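Local coordinates for protein NADH dehydrogenase, putative (Plasmodium falciparum, PDB 5JWC) that probably passes electrons from NADH through its bound FAD to ubiquinone as a type II NADH dehydrogenase of the malaria parasite, at residues K349-H354 with D408-I413; I388-Y393 with K415-P420; D149-F154 with L288-L293; M188-V193 with S227-E232. All blocks are in the same frame, centred on the assembly; numbering follows the deposited sequence.

Interaction 1 of 4, residues K349-H354 with D408-I413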
# COMPACT_ATOMS: atom_id res chain seq x y z
N LYS A 349 -28.41 -34.21 -12.97
CA LYS A 349 -29.31 -35.12 -13.65
C LYS A 349 -30.12 -35.88 -12.60
O LYS A 349 -29.56 -36.40 -11.64
CB LYS A 349 -28.52 -36.09 -14.53
CG LYS A 349 -29.39 -37.07 -15.29
CD LYS A 349 -28.54 -38.15 -15.94
CE LYS A 349 -27.72 -37.59 -17.09
NZ LYS A 349 -26.85 -38.64 -17.69
N LEU A 350 -31.44 -35.95 -12.80
CA LEU A 350 -32.35 -36.51 -11.80
C LEU A 350 -32.38 -38.03 -11.83
O LEU A 350 -32.66 -38.65 -12.86
CB LEU A 350 -33.75 -35.95 -12.01
CG LEU A 350 -33.87 -34.44 -11.82
CD1 LEU A 350 -35.15 -33.88 -12.44
CD2 LEU A 350 -33.82 -34.09 -10.33
N LEU A 351 -32.09 -38.63 -10.68
CA LEU A 351 -32.16 -40.07 -10.49
C LEU A 351 -33.54 -40.59 -10.91
O LEU A 351 -33.65 -41.59 -11.62
CB LEU A 351 -31.93 -40.41 -9.02
CG LEU A 351 -30.49 -40.34 -8.51
CD1 LEU A 351 -30.46 -40.48 -7.01
CD2 LEU A 351 -29.65 -41.41 -9.16
N HIS A 352 -34.58 -39.90 -10.46
CA HIS A 352 -35.92 -40.43 -10.63
C HIS A 352 -36.39 -40.38 -12.09
O HIS A 352 -37.35 -41.06 -12.45
CB HIS A 352 -36.92 -39.75 -9.69
CG HIS A 352 -37.36 -38.38 -10.10
ND1 HIS A 352 -36.71 -37.23 -9.69
CD2 HIS A 352 -38.45 -37.96 -10.78
CE1 HIS A 352 -37.36 -36.17 -10.15
NE2 HIS A 352 -38.42 -36.59 -10.82
N GLU A 353 -35.71 -39.61 -12.93
CA GLU A 353 -36.00 -39.62 -14.36
C GLU A 353 -35.26 -40.74 -15.07
O GLU A 353 -35.38 -40.88 -16.28
CB GLU A 353 -35.65 -38.29 -15.02
CG GLU A 353 -36.53 -37.15 -14.59
CD GLU A 353 -36.17 -35.84 -15.27
OE1 GLU A 353 -35.06 -35.75 -15.85
OE2 GLU A 353 -37.00 -34.91 -15.23
N HIS A 354 -34.52 -41.55 -14.31
CA HIS A 354 -33.81 -42.69 -14.89
C HIS A 354 -34.01 -43.95 -14.06
O HIS A 354 -33.14 -44.82 -13.98
CB HIS A 354 -32.31 -42.36 -15.03
CG HIS A 354 -32.03 -41.20 -15.93
ND1 HIS A 354 -32.21 -39.89 -15.55
CD2 HIS A 354 -31.64 -41.16 -17.23
CE1 HIS A 354 -31.92 -39.09 -16.56
NE2 HIS A 354 -31.58 -39.83 -17.59
N ASP A 408 -39.85 -43.26 -5.89
CA ASP A 408 -40.06 -42.26 -4.85
C ASP A 408 -38.82 -42.06 -3.97
O ASP A 408 -38.53 -40.95 -3.54
CB ASP A 408 -41.26 -42.63 -3.97
CG ASP A 408 -42.58 -42.54 -4.72
OD1 ASP A 408 -42.62 -41.95 -5.82
OD2 ASP A 408 -43.58 -43.05 -4.18
N TYR A 409 -38.11 -43.15 -3.71
CA TYR A 409 -36.88 -43.11 -2.94
C TYR A 409 -35.80 -42.32 -3.68
O TYR A 409 -35.14 -41.46 -3.09
CB TYR A 409 -36.38 -44.52 -2.65
CG TYR A 409 -35.19 -44.59 -1.71
CD1 TYR A 409 -35.28 -44.12 -0.40
CD2 TYR A 409 -33.98 -45.15 -2.11
CE1 TYR A 409 -34.20 -44.20 0.48
CE2 TYR A 409 -32.89 -45.23 -1.25
CZ TYR A 409 -33.01 -44.75 0.05
OH TYR A 409 -31.92 -44.83 0.91
N LEU A 410 -35.61 -42.63 -4.96
CA LEU A 410 -34.67 -41.90 -5.79
C LEU A 410 -35.02 -40.41 -5.81
O LEU A 410 -34.14 -39.55 -5.74
CB LEU A 410 -34.65 -42.44 -7.22
CG LEU A 410 -34.18 -43.87 -7.41
CD1 LEU A 410 -34.28 -44.25 -8.89
CD2 LEU A 410 -32.78 -44.11 -6.88
N PHE A 411 -36.31 -40.13 -5.92
CA PHE A 411 -36.79 -38.76 -5.89
C PHE A 411 -36.36 -38.06 -4.60
O PHE A 411 -36.02 -36.87 -4.61
CB PHE A 411 -38.31 -38.73 -6.03
CG PHE A 411 -38.90 -37.35 -6.07
CD1 PHE A 411 -39.11 -36.71 -7.28
CD2 PHE A 411 -39.27 -36.70 -4.90
CE1 PHE A 411 -39.65 -35.44 -7.32
CE2 PHE A 411 -39.81 -35.44 -4.94
CZ PHE A 411 -40.00 -34.81 -6.15
N GLU A 412 -36.36 -38.79 -3.48
CA GLU A 412 -35.94 -38.18 -2.22
C GLU A 412 -34.45 -37.85 -2.24
O GLU A 412 -34.03 -36.84 -1.68
CB GLU A 412 -36.28 -39.08 -1.02
CG GLU A 412 -37.78 -39.17 -0.70
CD GLU A 412 -38.44 -37.80 -0.53
OE1 GLU A 412 -37.87 -36.96 0.20
OE2 GLU A 412 -39.53 -37.57 -1.11
N ILE A 413 -33.66 -38.72 -2.86
CA ILE A 413 -32.24 -38.43 -3.00
C ILE A 413 -32.00 -37.19 -3.88
O ILE A 413 -31.17 -36.34 -3.53
CB ILE A 413 -31.48 -39.64 -3.55
CG1 ILE A 413 -31.78 -40.87 -2.68
CG2 ILE A 413 -29.95 -39.37 -3.59
CD1 ILE A 413 -31.11 -42.16 -3.16

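Interaction 2 of 4, residues I388-Y393 with K415-P420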
# COMPACT_ATOMS: atom_id res chain seq x y z
N ILE A 388 -21.83 -40.83 -0.87
CA ILE A 388 -22.00 -41.02 0.56
C ILE A 388 -21.79 -39.70 1.31
O ILE A 388 -22.22 -39.55 2.45
CB ILE A 388 -21.03 -42.09 1.12
CG1 ILE A 388 -19.58 -41.73 0.79
CG2 ILE A 388 -21.35 -43.46 0.54
CD1 ILE A 388 -18.57 -42.61 1.51
N SER A 389 -21.14 -38.73 0.66
CA SER A 389 -21.01 -37.39 1.22
C SER A 389 -22.28 -36.56 1.01
O SER A 389 -22.41 -35.48 1.57
CB SER A 389 -19.80 -36.65 0.60
OG SER A 389 -20.00 -36.38 -0.79
N LYS A 390 -23.21 -37.05 0.19
CA LYS A 390 -24.42 -36.29 -0.15
C LYS A 390 -25.71 -36.95 0.35
O LYS A 390 -26.73 -36.28 0.50
CB LYS A 390 -24.53 -36.11 -1.67
CG LYS A 390 -23.46 -35.21 -2.31
CD LYS A 390 -23.64 -33.76 -1.91
CE LYS A 390 -22.51 -32.92 -2.51
NZ LYS A 390 -22.48 -31.56 -1.90
N TRP A 391 -25.66 -38.26 0.55
CA TRP A 391 -26.82 -39.03 0.99
C TRP A 391 -26.40 -39.95 2.12
O TRP A 391 -25.44 -40.72 2.00
CB TRP A 391 -27.40 -39.85 -0.17
CG TRP A 391 -28.62 -40.69 0.19
CD1 TRP A 391 -28.68 -42.05 0.30
CD2 TRP A 391 -29.94 -40.21 0.47
NE1 TRP A 391 -29.95 -42.44 0.62
CE2 TRP A 391 -30.74 -41.32 0.74
CE3 TRP A 391 -30.52 -38.93 0.51
CZ2 TRP A 391 -32.09 -41.22 1.05
CZ3 TRP A 391 -31.85 -38.83 0.83
CH2 TRP A 391 -32.63 -39.97 1.09
N ASP A 392 -27.12 -39.86 3.24
CA ASP A 392 -26.83 -40.73 4.38
C ASP A 392 -27.56 -42.06 4.20
O ASP A 392 -28.74 -42.17 4.52
CB ASP A 392 -27.27 -40.06 5.68
CG ASP A 392 -26.67 -40.72 6.91
OD1 ASP A 392 -26.20 -41.88 6.82
OD2 ASP A 392 -26.67 -40.07 7.98
N TYR A 393 -26.85 -43.07 3.70
CA TYR A 393 -27.45 -44.38 3.46
C TYR A 393 -27.87 -45.10 4.75
O TYR A 393 -28.89 -45.79 4.76
CB TYR A 393 -26.50 -45.27 2.66
CG TYR A 393 -26.37 -44.88 1.21
CD1 TYR A 393 -27.16 -45.48 0.23
CD2 TYR A 393 -25.47 -43.89 0.81
CE1 TYR A 393 -27.05 -45.12 -1.10
CE2 TYR A 393 -25.35 -43.52 -0.52
CZ TYR A 393 -26.14 -44.14 -1.47
OH TYR A 393 -26.04 -43.79 -2.79
N LYS A 415 -34.03 -34.69 -4.32
CA LYS A 415 -34.51 -33.55 -3.56
C LYS A 415 -33.51 -33.14 -2.46
O LYS A 415 -33.37 -31.95 -2.16
CB LYS A 415 -35.88 -33.91 -2.98
CG LYS A 415 -36.64 -32.82 -2.30
CD LYS A 415 -38.05 -33.34 -2.01
CE LYS A 415 -38.79 -32.46 -1.01
NZ LYS A 415 -38.16 -32.55 0.33
N ASN A 416 -32.82 -34.12 -1.89
CA ASN A 416 -31.86 -33.89 -0.81
C ASN A 416 -30.51 -33.27 -1.24
O ASN A 416 -29.78 -32.72 -0.41
CB ASN A 416 -31.60 -35.22 -0.11
CG ASN A 416 -30.61 -35.11 1.01
OD1 ASN A 416 -29.48 -35.61 0.92
ND2 ASN A 416 -31.00 -34.42 2.07
N TYR A 417 -30.19 -33.36 -2.53
CA TYR A 417 -28.88 -32.91 -3.02
C TYR A 417 -28.61 -31.45 -2.67
O TYR A 417 -29.42 -30.57 -2.92
CB TYR A 417 -28.77 -33.07 -4.53
CG TYR A 417 -27.47 -32.50 -5.08
CD1 TYR A 417 -26.27 -33.19 -4.93
CD2 TYR A 417 -27.44 -31.26 -5.71
CE1 TYR A 417 -25.06 -32.67 -5.42
CE2 TYR A 417 -26.24 -30.73 -6.20
CZ TYR A 417 -25.06 -31.45 -6.05
OH TYR A 417 -23.87 -30.94 -6.51
N LYS A 418 -27.45 -31.19 -2.07
CA LYS A 418 -27.05 -29.81 -1.81
C LYS A 418 -25.87 -29.46 -2.70
O LYS A 418 -24.89 -30.22 -2.81
CB LYS A 418 -26.73 -29.60 -0.32
CG LYS A 418 -27.99 -29.81 0.54
CD LYS A 418 -27.71 -29.98 2.02
CE LYS A 418 -29.03 -30.29 2.75
NZ LYS A 418 -29.72 -31.50 2.17
N SER A 419 -26.02 -28.34 -3.40
CA SER A 419 -24.96 -27.82 -4.25
C SER A 419 -23.71 -27.52 -3.41
O SER A 419 -23.83 -27.29 -2.20
CB SER A 419 -25.47 -26.55 -4.96
OG SER A 419 -24.69 -26.21 -6.09
N PRO A 420 -22.52 -27.52 -4.03
CA PRO A 420 -21.33 -27.17 -3.25
C PRO A 420 -21.50 -25.80 -2.57
O PRO A 420 -22.01 -24.85 -3.18
CB PRO A 420 -20.21 -27.14 -4.30
CG PRO A 420 -20.71 -28.10 -5.39
CD PRO A 420 -22.19 -27.91 -5.42
O HOH W 1 -26.80 -33.64 -0.33

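Interaction 3 of 4, residues D149-F154 with L288-L293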
# COMPACT_ATOMS: atom_id res chain seq x y z
N ASP A 149 -25.01 0.63 2.77
CA ASP A 149 -24.13 0.90 1.63
C ASP A 149 -23.50 2.29 1.76
O ASP A 149 -22.35 2.51 1.35
CB ASP A 149 -24.90 0.77 0.31
CG ASP A 149 -24.09 0.04 -0.77
OD1 ASP A 149 -22.84 0.21 -0.80
OD2 ASP A 149 -24.69 -0.72 -1.55
N LYS A 150 -24.22 3.22 2.39
CA LYS A 150 -23.70 4.55 2.62
C LYS A 150 -22.61 4.60 3.68
O LYS A 150 -21.60 5.27 3.50
CB LYS A 150 -24.84 5.50 3.01
CG LYS A 150 -24.50 6.98 2.86
CD LYS A 150 -25.71 7.87 3.17
CE LYS A 150 -25.48 9.33 2.77
NZ LYS A 150 -24.14 9.85 3.18
N TYR A 151 -22.81 3.89 4.79
CA TYR A 151 -21.98 4.12 5.97
C TYR A 151 -21.09 2.96 6.41
O TYR A 151 -20.11 3.18 7.12
CB TYR A 151 -22.87 4.52 7.16
CG TYR A 151 -23.63 5.82 6.95
CD1 TYR A 151 -22.95 7.03 6.80
CD2 TYR A 151 -25.01 5.85 6.93
CE1 TYR A 151 -23.64 8.23 6.61
CE2 TYR A 151 -25.71 7.04 6.76
CZ TYR A 151 -25.02 8.22 6.59
OH TYR A 151 -25.72 9.39 6.41
N ALA A 152 -21.42 1.74 6.00
CA ALA A 152 -20.67 0.56 6.46
C ALA A 152 -19.48 0.25 5.56
O ALA A 152 -19.52 0.55 4.37
CB ALA A 152 -21.59 -0.64 6.55
N TYR A 153 -18.45 -0.38 6.13
CA TYR A 153 -17.32 -0.89 5.37
C TYR A 153 -17.49 -2.39 5.10
O TYR A 153 -17.67 -3.17 6.03
CB TYR A 153 -16.01 -0.65 6.13
CG TYR A 153 -15.61 0.81 6.19
CD1 TYR A 153 -14.58 1.31 5.40
CD2 TYR A 153 -16.28 1.69 7.03
CE1 TYR A 153 -14.23 2.64 5.44
CE2 TYR A 153 -15.93 3.03 7.08
CZ TYR A 153 -14.90 3.49 6.28
OH TYR A 153 -14.56 4.82 6.32
N PHE A 154 -17.42 -2.78 3.83
CA PHE A 154 -17.49 -4.20 3.47
C PHE A 154 -16.12 -4.85 3.62
O PHE A 154 -15.11 -4.16 3.75
CB PHE A 154 -18.01 -4.37 2.05
CG PHE A 154 -19.38 -3.80 1.83
CD1 PHE A 154 -20.29 -3.73 2.87
CD2 PHE A 154 -19.77 -3.36 0.57
CE1 PHE A 154 -21.56 -3.20 2.67
CE2 PHE A 154 -21.04 -2.83 0.37
CZ PHE A 154 -21.94 -2.76 1.43
N LEU A 288 -27.21 2.14 19.07
CA LEU A 288 -25.80 2.07 19.47
C LEU A 288 -24.98 3.09 18.70
O LEU A 288 -25.10 3.18 17.47
CB LEU A 288 -25.23 0.68 19.19
CG LEU A 288 -25.20 -0.39 20.26
CD1 LEU A 288 -26.56 -0.55 20.87
CD2 LEU A 288 -24.76 -1.71 19.64
N SER A 289 -24.13 3.84 19.40
CA SER A 289 -23.19 4.73 18.71
C SER A 289 -22.01 3.92 18.18
O SER A 289 -21.68 2.84 18.70
CB SER A 289 -22.69 5.83 19.65
OG SER A 289 -23.75 6.69 19.99
N TYR A 290 -21.39 4.42 17.11
CA TYR A 290 -20.24 3.73 16.53
C TYR A 290 -19.31 4.68 15.80
O TYR A 290 -19.75 5.72 15.31
CB TYR A 290 -20.72 2.65 15.56
CG TYR A 290 -21.16 3.17 14.21
CD1 TYR A 290 -22.47 3.61 14.01
CD2 TYR A 290 -20.28 3.23 13.14
CE1 TYR A 290 -22.87 4.09 12.77
CE2 TYR A 290 -20.67 3.70 11.91
CZ TYR A 290 -21.97 4.13 11.73
OH TYR A 290 -22.37 4.60 10.49
N GLY A 291 -18.04 4.31 15.69
CA GLY A 291 -17.09 5.04 14.86
C GLY A 291 -16.73 4.32 13.57
O GLY A 291 -16.46 4.95 12.55
N LEU A 292 -16.73 3.00 13.62
CA LEU A 292 -16.41 2.18 12.46
C LEU A 292 -17.36 0.99 12.42
O LEU A 292 -17.40 0.21 13.38
CB LEU A 292 -14.94 1.72 12.53
CG LEU A 292 -14.40 0.63 11.59
CD1 LEU A 292 -14.60 0.98 10.13
CD2 LEU A 292 -12.91 0.38 11.88
N LEU A 293 -18.11 0.86 11.33
CA LEU A 293 -19.06 -0.23 11.17
C LEU A 293 -18.61 -1.15 10.04
O LEU A 293 -18.48 -0.71 8.90
CB LEU A 293 -20.47 0.30 10.88
CG LEU A 293 -21.58 -0.73 10.68
CD1 LEU A 293 -21.80 -1.56 11.94
CD2 LEU A 293 -22.87 -0.01 10.29
O HOH W 2 -18.22 2.93 9.52

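Interaction 4 of 4, residues M188-V193 with S227-E232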
# COMPACT_ATOMS: atom_id res chain seq x y z
N MET A 188 -16.71 7.39 19.21
CA MET A 188 -15.89 7.27 18.01
C MET A 188 -15.01 6.02 18.02
O MET A 188 -14.70 5.48 16.97
CB MET A 188 -15.00 8.50 17.84
CG MET A 188 -15.65 9.62 17.05
SD MET A 188 -14.53 11.04 16.90
CE MET A 188 -14.63 11.72 18.55
N LEU A 189 -14.61 5.57 19.20
CA LEU A 189 -13.71 4.42 19.28
C LEU A 189 -14.48 3.11 19.48
O LEU A 189 -13.94 2.12 19.94
CB LEU A 189 -12.70 4.65 20.41
CG LEU A 189 -11.77 5.83 20.12
CD1 LEU A 189 -11.07 6.32 21.39
CD2 LEU A 189 -10.73 5.38 19.10
N HIS A 190 -15.75 3.11 19.10
CA HIS A 190 -16.50 1.87 19.15
C HIS A 190 -16.51 1.22 17.77
O HIS A 190 -17.04 1.78 16.83
CB HIS A 190 -17.94 2.11 19.65
CG HIS A 190 -18.78 0.88 19.60
ND1 HIS A 190 -20.05 0.87 19.05
CD2 HIS A 190 -18.53 -0.40 19.97
CE1 HIS A 190 -20.55 -0.36 19.13
NE2 HIS A 190 -19.65 -1.14 19.68
N VAL A 191 -15.91 0.05 17.67
CA VAL A 191 -15.89 -0.67 16.41
C VAL A 191 -16.96 -1.75 16.50
O VAL A 191 -17.03 -2.49 17.49
CB VAL A 191 -14.52 -1.30 16.11
CG1 VAL A 191 -14.56 -2.05 14.77
CG2 VAL A 191 -13.43 -0.21 16.09
N ALA A 192 -17.82 -1.80 15.50
CA ALA A 192 -18.90 -2.76 15.43
C ALA A 192 -18.73 -3.61 14.20
O ALA A 192 -18.55 -3.08 13.09
CB ALA A 192 -20.25 -2.05 15.40
N VAL A 193 -18.78 -4.93 14.39
CA VAL A 193 -18.63 -5.86 13.30
C VAL A 193 -19.93 -6.64 13.16
O VAL A 193 -20.39 -7.28 14.11
CB VAL A 193 -17.44 -6.81 13.53
CG1 VAL A 193 -17.39 -7.87 12.43
CG2 VAL A 193 -16.12 -6.02 13.63
N SER A 227 -13.79 0.21 22.25
CA SER A 227 -14.58 -0.99 22.42
C SER A 227 -14.86 -1.66 21.09
O SER A 227 -14.79 -1.03 20.03
CB SER A 227 -15.91 -0.69 23.12
OG SER A 227 -16.62 0.35 22.44
N ILE A 228 -15.17 -2.95 21.15
CA ILE A 228 -15.58 -3.70 19.98
C ILE A 228 -16.81 -4.52 20.29
O ILE A 228 -16.87 -5.19 21.33
CB ILE A 228 -14.51 -4.70 19.51
CG1 ILE A 228 -13.13 -4.09 19.44
CG2 ILE A 228 -14.90 -5.30 18.16
CD1 ILE A 228 -12.09 -5.16 19.08
N SER A 229 -17.77 -4.51 19.37
CA SER A 229 -18.95 -5.35 19.48
C SER A 229 -19.06 -6.19 18.22
O SER A 229 -18.78 -5.70 17.13
CB SER A 229 -20.22 -4.50 19.65
OG SER A 229 -20.12 -3.66 20.79
N ILE A 230 -19.49 -7.44 18.35
CA ILE A 230 -19.83 -8.24 17.18
C ILE A 230 -21.31 -8.60 17.24
O ILE A 230 -21.83 -8.96 18.29
CB ILE A 230 -18.93 -9.51 17.05
CG1 ILE A 230 -19.28 -10.31 15.78
CG2 ILE A 230 -19.00 -10.38 18.29
CD1 ILE A 230 -18.29 -11.45 15.51
N ILE A 231 -22.00 -8.45 16.11
CA ILE A 231 -23.44 -8.59 16.08
C ILE A 231 -23.84 -9.76 15.19
O ILE A 231 -23.40 -9.84 14.04
CB ILE A 231 -24.09 -7.30 15.56
CG1 ILE A 231 -23.83 -6.16 16.55
CG2 ILE A 231 -25.59 -7.48 15.34
CD1 ILE A 231 -23.36 -4.90 15.89
N GLU A 232 -24.67 -10.65 15.73
CA GLU A 232 -25.02 -11.88 15.02
C GLU A 232 -26.48 -12.28 15.32
O GLU A 232 -26.88 -12.35 16.48
CB GLU A 232 -24.03 -12.99 15.39
CG GLU A 232 -24.45 -14.42 15.02
CD GLU A 232 -24.81 -14.60 13.55
OE1 GLU A 232 -24.22 -13.91 12.68
OE2 GLU A 232 -25.71 -15.43 13.28

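Interaction 1 of 4, residues K349-H354 with D408-I413
An edge-to-face aromatic pair and a patch of leucine and isoleucine join the loop between strand 344-346 and helix 355-361 to helix 403-416 of the helical insertion. Phe411 turns its edge to the imidazole of His352: the ring centroids lie 4.7 Å apart and the planes meet at 64°. Phe411 CD1 sits over the centre of the imidazole, 3.4 Å from His352 CE1. Two first torsions bring the rings together. Phe411 carries CG trans to its own N (chi1 -177°), while His352 tucks CG between N and the carbonyl carbon (chi1 77°). Alongside, Leu351 CB packs on Leu410 CB at 3.8 Å, and Leu351 CD1 reaches Ile413 CG2 at 3.6 Å. Leu372 and Ile358, from helices 369-374 and 355-361, close round these aliphatic groups. No hydrogen bond passes between the two segments themselves; the polar tie lies one residue further along the helix, where Asp414 accepts from the backbone N of Leu351 and is hydrogen-bonded to His352 ND1. The imidazole is thus held by the bond from ND1 to the Asp414 carboxylate and by Phe411 over one face, and the nearby negative charge would probably favour a protonated ring.

Interaction 2 of 4, residues I388-Y393 with K415-P420
Lys390 NZ donates to the backbone O of Lys418 at 2.9 Å, from a position tilted 23° off the carbonyl plane. The lysine chain bends at its second torsion (chi2 -69°) and then runs extended, which lays its last carbons beside Tyr417, with Lys390 CE 3.9 Å from Tyr417 CE1. At the backbone end of the same lysine a water bridges the segments, giving a hydrogen to Lys390 O at 2.8 Å and accepting one from Lys418 N at 3.1 Å. Lys390 is therefore tied to Lys418 at both ends, directly through NZ and by way of water through its carbonyl. Next to it the benzo edge of the Trp391 indole meets Asn416, CZ3 lying 3.7 Å from Asn416 CB.

A second layer holds these groups in place. Glu455 forms a salt bridge with Lys390 NZ, so the ammonium is shared between a carboxylate and a carbonyl. Lys418 NZ folds back onto Asn416 O, in the carbonyl plane at 2.9 Å. Trp391 NE1 is bonded to Tyr409 OH, and one face of Tyr393 lies under Trp391 CD1. Further out, Tyr417 and Ser419 pack against strand 344-346, and Pro420 rests on helix 424-440, so the contact sits between the C-terminal part of helix 403-416, strand 344-346 and helix 424-440.

Interaction 3 of 4, residues D149-F154 with L288-L293
This contact adds a short, weakly bonded edge strand, at about 153-154, to a five-stranded parallel sheet, the core of a Rossmann-like nucleotide-binding domain in the pyridine nucleotide-disulphide oxidoreductase family. The strand comes one residue after helix 148-151 and lies beside strand 292-295. Tyr153 N donates to Leu293 O over 2.8 Å in an almost perfectly straight bond (179° at the hydrogen). The same oxygen receives a CA-H...O contact from Ala152, so two successive residues converge on it. One residue earlier, where the helix is ending, a water takes over: it donates to Tyr151 O at 3.1 Å and accepts from Leu293 N at 2.8 Å, linking the backbones where no direct bond spans them.

Side chains flank this pairing. Ala152 CB rests on Leu293 CD2 at 4.0 Å. Leu292, with CG trans to N (chi1 168°), sends CD1 to Tyr153 CD2 at 3.6 Å, and the two side chains cross at about a right angle. Helix 158-174 packs against both of them through Lys167. Tyr290 and Tyr151 also meet nearly perpendicular; the Tyr290 hydroxyl is hydrogen-bonded to Asp270 O, and the same Tyr290 OH touches Tyr151 CB at 3.4 Å.

Interaction 4 of 4, residues M188-V193 with S227-E232
His190 NE2 and Ser229 OG share a hydrogen bond of 2.8 Å, and either may be the donor. It spans two neighbouring strands on a buried sheet face. The histidine swings CG trans to its backbone N (chi1 174°), laying the imidazole across toward strand 227-232, with Ser229 CB in the ring plane at its edge. Ser227, on the same face, brings OG to 3.2 Å from His190 CD2. The other ring nitrogen, ND1, is bonded to Ser289 O, so both nitrogens have partners and the ring's rotation is set from two sides.

Beneath it runs a regular parallel ladder, its strand axes 16° apart. Leu189 O accepts from Ser227 N; Val191 then gives its N to Ser227 O and takes Ser229 N on its own O, and Val193 repeats this with Ser229 O and Ile231 N. CA-H...O contacts fill in between, the shortest from Ile228 CA to Val191 O at 3.1 Å. Val191, Val193, Ile228 and Ile230 form the other face, where Thr204 of helix 198-218 packs on Val193, Ile228 and Ile230. That helix follows the glycine-rich turn after strand 190-194, and strand 227-232 comes next in the sheet: a right-handed beta-alpha-beta crossover of Rossmann type, consistent with an NADH-binding role.

At the far end the Glu232 carboxylate, through OE1, accepts from the N of Gly196 in that turn. The chemistry is split by face: aliphatic groups meet the helix, whereas the buried histidine has its polar needs met by a serine hydroxyl and a backbone carbonyl.

How the interactions relate
From the N terminus, segment 149-154 opens a long excursion that interaction 3 closes at 288-293. Interaction 4 begins and ends within that excursion. The two contacts adjoin in one parallel sheet, where strand 190-194 lies between strands 292-295 and 227-232; a bond from Ala192 N to Leu292 O joins them. Later in the chain, interactions 1 and 2 cross: 349-354 precedes 388-393, and their partners follow in the same order. Interaction 1 holds the loop before helix 355-361, and interaction 2 the loop after helix 376-380, to helix 403-416 and the residues just past it. They meet through Trp391, which packs on Ile413. Interactions 1 and 3 lie on opposite sides of the chain's centre, with centres about 48 Å apart.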